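Local coordinates for protein cellulase (Uncultured bacterium, PDB 6XSO) that acts as a broad-specificity endoglucanase of glycoside hydrolase family 5, subfamily 4, probably hydrolysing beta-linked plant polysaccharides such as cellulose, at residues Val198-Ser201 with Ala202-Ile206; Glu175-Asp178 with Lys179-Trp183. All blocks are in the same frame, centred on the assembly; numbering follows the deposited sequence.

Contact 1: residues Val198-Ser201 with Ala202-Ile206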
# COMPACT_ATOMS: atom_id res chain seq x y z
N VAL A 198 -24.85 4.22 6.35
CA VAL A 198 -23.76 3.52 5.68
C VAL A 198 -22.41 4.15 6.01
O VAL A 198 -21.43 3.44 6.27
CB VAL A 198 -24.03 3.52 4.16
CG1 VAL A 198 -22.80 3.01 3.43
CG2 VAL A 198 -25.24 2.65 3.85
N ALA A 199 -22.33 5.48 6.01
CA ALA A 199 -21.05 6.14 6.29
C ALA A 199 -20.56 5.81 7.69
O ALA A 199 -19.38 5.46 7.88
CB ALA A 199 -21.17 7.65 6.11
N THR A 200 -21.44 5.91 8.68
CA THR A 200 -21.06 5.63 10.06
C THR A 200 -20.63 4.18 10.22
O THR A 200 -19.66 3.88 10.92
CB THR A 200 -22.23 5.98 10.98
OG1 THR A 200 -22.50 7.39 10.91
CG2 THR A 200 -21.94 5.59 12.42
N SER A 201 -21.34 3.27 9.55
CA SER A 201 -20.98 1.85 9.58
C SER A 201 -19.60 1.64 8.98
O SER A 201 -18.79 0.86 9.50
CB SER A 201 -22.02 1.06 8.78
OG SER A 201 -21.82 -0.34 8.88
N ALA A 202 -19.32 2.36 7.90
CA ALA A 202 -18.08 2.17 7.15
C ALA A 202 -16.87 2.58 7.97
O ALA A 202 -15.88 1.84 8.03
CB ALA A 202 -18.16 2.97 5.87
N TYR A 203 -16.94 3.73 8.65
CA TYR A 203 -15.79 4.16 9.45
C TYR A 203 -15.64 3.30 10.70
O TYR A 203 -14.51 3.02 11.11
CB TYR A 203 -15.85 5.66 9.74
CG TYR A 203 -15.85 6.46 8.45
CD1 TYR A 203 -14.82 6.35 7.53
CD2 TYR A 203 -16.87 7.33 8.15
CE1 TYR A 203 -14.83 7.06 6.35
CE2 TYR A 203 -16.89 8.05 6.98
CZ TYR A 203 -15.87 7.91 6.07
OH TYR A 203 -15.87 8.61 4.88
N ASN A 204 -16.74 2.83 11.29
CA ASN A 204 -16.61 1.86 12.37
C ASN A 204 -15.89 0.60 11.89
O ASN A 204 -15.08 0.01 12.63
CB ASN A 204 -17.99 1.48 12.91
CG ASN A 204 -18.59 2.54 13.82
OD1 ASN A 204 -17.96 3.56 14.13
ND2 ASN A 204 -19.83 2.31 14.25
N ALA A 205 -16.21 0.13 10.68
CA ALA A 205 -15.58 -1.07 10.13
C ALA A 205 -14.10 -0.84 9.83
O ALA A 205 -13.26 -1.69 10.17
CB ALA A 205 -16.30 -1.52 8.87
N ILE A 206 -13.76 0.28 9.18
CA ILE A 206 -12.36 0.62 8.95
C ILE A 206 -11.61 0.57 10.27
O ILE A 206 -10.54 -0.03 10.39
CB ILE A 206 -12.23 2.00 8.29
CG1 ILE A 206 -12.71 1.95 6.83
CG2 ILE A 206 -10.76 2.48 8.40
CD1 ILE A 206 -11.79 1.25 5.89
O HOH W 1 -18.50 5.90 12.69

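Contact 2: residues Glu175-Asp178 with Lys179-Trp183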
# COMPACT_ATOMS: atom_id res chain seq x y z
N GLU A 175 -7.72 -1.03 -0.30
CA GLU A 175 -8.72 -0.02 -0.66
C GLU A 175 -10.08 -0.58 -0.26
O GLU A 175 -10.82 -1.12 -1.09
CB GLU A 175 -8.63 0.34 -2.17
CG GLU A 175 -7.40 1.19 -2.49
CD GLU A 175 -7.26 1.55 -3.94
OE1 GLU A 175 -7.98 1.02 -4.80
OE2 GLU A 175 -6.41 2.42 -4.24
N MET A 176 -10.39 -0.47 1.02
CA MET A 176 -11.62 -1.05 1.55
C MET A 176 -12.78 -0.08 1.31
O MET A 176 -12.70 1.10 1.69
CB MET A 176 -11.48 -1.32 3.05
CG MET A 176 -12.51 -2.30 3.55
SD MET A 176 -12.66 -2.44 5.33
CE MET A 176 -10.98 -2.67 5.87
N LEU A 177 -13.85 -0.58 0.71
CA LEU A 177 -15.01 0.21 0.33
C LEU A 177 -16.25 -0.30 1.06
O LEU A 177 -16.28 -1.43 1.56
CB LEU A 177 -15.26 0.12 -1.18
CG LEU A 177 -14.06 0.32 -2.10
CD1 LEU A 177 -14.47 0.24 -3.57
CD2 LEU A 177 -13.36 1.64 -1.82
N ASP A 178 -17.28 0.54 1.10
CA ASP A 178 -18.57 0.16 1.65
C ASP A 178 -19.26 -0.82 0.71
O ASP A 178 -18.73 -1.19 -0.34
CB ASP A 178 -19.40 1.41 1.97
CG ASP A 178 -19.78 2.20 0.73
OD1 ASP A 178 -19.77 1.65 -0.38
OD2 ASP A 178 -20.11 3.40 0.88
N LYS A 179 -20.45 -1.27 1.09
CA LYS A 179 -21.13 -2.26 0.28
C LYS A 179 -21.66 -1.70 -1.02
O LYS A 179 -22.11 -2.48 -1.86
CB LYS A 179 -22.28 -2.91 1.07
CG LYS A 179 -23.51 -2.07 1.28
CD LYS A 179 -24.54 -2.81 2.11
CE LYS A 179 -25.69 -1.91 2.46
NZ LYS A 179 -26.71 -2.64 3.29
N LEU A 180 -21.62 -0.38 -1.19
CA LEU A 180 -21.99 0.29 -2.43
C LEU A 180 -20.78 0.55 -3.31
O LEU A 180 -20.93 1.14 -4.38
CB LEU A 180 -22.65 1.64 -2.12
CG LEU A 180 -23.75 1.60 -1.06
CD1 LEU A 180 -24.19 3.02 -0.71
CD2 LEU A 180 -24.94 0.78 -1.51
N ASN A 181 -19.60 0.12 -2.87
CA ASN A 181 -18.35 0.31 -3.60
C ASN A 181 -18.07 1.79 -3.82
O ASN A 181 -17.58 2.20 -4.87
CB ASN A 181 -18.37 -0.49 -4.90
CG ASN A 181 -18.57 -1.97 -4.64
OD1 ASN A 181 -17.71 -2.61 -4.04
ND2 ASN A 181 -19.73 -2.50 -5.04
N SER A 182 -18.34 2.60 -2.79
CA SER A 182 -18.16 4.04 -2.91
C SER A 182 -16.69 4.42 -2.89
O SER A 182 -15.96 4.09 -1.95
CB SER A 182 -18.83 4.75 -1.73
OG SER A 182 -20.22 4.53 -1.67
N TRP A 183 -16.27 5.17 -3.91
CA TRP A 183 -14.98 5.86 -3.87
C TRP A 183 -15.15 7.21 -3.17
O TRP A 183 -16.26 7.66 -2.87
CB TRP A 183 -14.39 5.99 -5.29
CG TRP A 183 -14.09 4.64 -5.87
CD1 TRP A 183 -14.81 3.97 -6.82
CD2 TRP A 183 -13.01 3.78 -5.50
NE1 TRP A 183 -14.25 2.74 -7.05
CE2 TRP A 183 -13.13 2.60 -6.27
CE3 TRP A 183 -11.92 3.91 -4.63
CZ2 TRP A 183 -12.23 1.55 -6.17
CZ3 TRP A 183 -11.03 2.85 -4.52
CH2 TRP A 183 -11.19 1.69 -5.29
O HOH W 2 -16.76 -3.25 -1.25

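Contact 1: residues Val198-Ser201 with Ala202-Ile206
The opening turns of alpha-helix 196-219 join Val198-Ser201 to Ala202-Ile206 through an unbroken run of i to i+4 backbone bonds: Ala202 N to Val198 O and Ala205 N to Ser201 O at 2.9 Å, Tyr203 N to Ala199 O and Asn204 N to Thr200 O at 3.1 Å.

The carbonyls of Ala199 and Thr200 also meet the larger side chains of the next turn. Ala199 O lies 3.1 Å from Tyr203 CD2, so the oxygen that receives the Tyr203 N-H sits against the same residue's ring, which meets it obliquely. The ring comes back over the preceding turn because CG stands anti to the carbonyl carbon (chi1 -59°), and its CE2 then passes 4.4 Å from Ala199 CB, a loose apolar touch.

Asn204 has a similar first torsion, chi1 -77°, which brings its amide back over Thr200. No direct side-chain bond to Thr200 O results. Instead one water links the two, donating to Thr200 O at 2.9 Å and to Asn204 OD1 at 2.8 Å. Thr200 O is thus gripped twice, by the Asn204 N-H and by the water, while Thr200 OG1 bonds to Ala196 O in the previous turn.

The other polar ends tie the helix to its surroundings. Ser201 OG bonds to Glu140 N and Asn204 ND2 to Glu140 OE1, so two side chains one turn apart hold the first residue of helix 140-161. On the buried flank, Tyr203 OH bonds to Ala186 N in the preceding loop, and the tyrosine side chain also packs on Asp249 and Pro250 of helix 249-252.

Contact 2: residues Glu175-Asp178 with Lys179-Trp183
With chi1 at 65°, Asp178 CG sits between backbone N and carbonyl carbon, turning the carboxylate back to meet Ser182 in the loop after strand 168-171 of the TIM barrel. It also places OD1 inside the type I beta turn Asp178-Asn181, which Asn181 N closes on Asp178 O at 3.0 Å. OD1 accepts Ser182 N at 3.0 Å, the donor standing above the carboxylate plane, and takes a weak bond from Leu180 N at 2.9 Å in the manner of an Asx turn. OD2 receives Ser182 OG at 2.8 Å on its syn lone pair, and Ser187 N as well. With an alanine at Asp178, the Ser182 and Ser187 N-H groups and the Ser182 hydroxyl would probably lose their carboxylate acceptors, leaving the turn less firmly held.

Leu177 lays a methyl over one face of the Trp183 indole, a CH-pi contact with CD1 3.9 Å from the six-membered ring's centroid and 20° off its normal. Glu175 follows an asparagine just after the fourth strand, consistent with the general acid/base of family 5, and its OE2 bonds to His269 ND1. Its carboxylate is turned 80° from the indole, with OE1 at the ring edge, 3.3 Å from Trp183 CH2.

Overall arrangement
Contact 2 comes first along the chain, in the loop after strand 168-171 of the eight-stranded TIM barrel; contact 1 follows in helix 196-219, which leads on toward strand 229-232. Both thus belong to one beta-alpha-beta unit, with centres about 10 Å apart, and they touch at two points: Val198 CG1 lies 3.7 Å from Asp178 OD2, and Ile206 CD1 lies 3.8 Å from Met176 SD. The helix therefore packs on the loop both at its beta turn (Asp178) and at Met176, two residues before it. In family 5 the C-terminal end of the fourth barrel strand borders the substrate cleft, so contact 2 probably lies nearer the cleft, with contact 1 behind it.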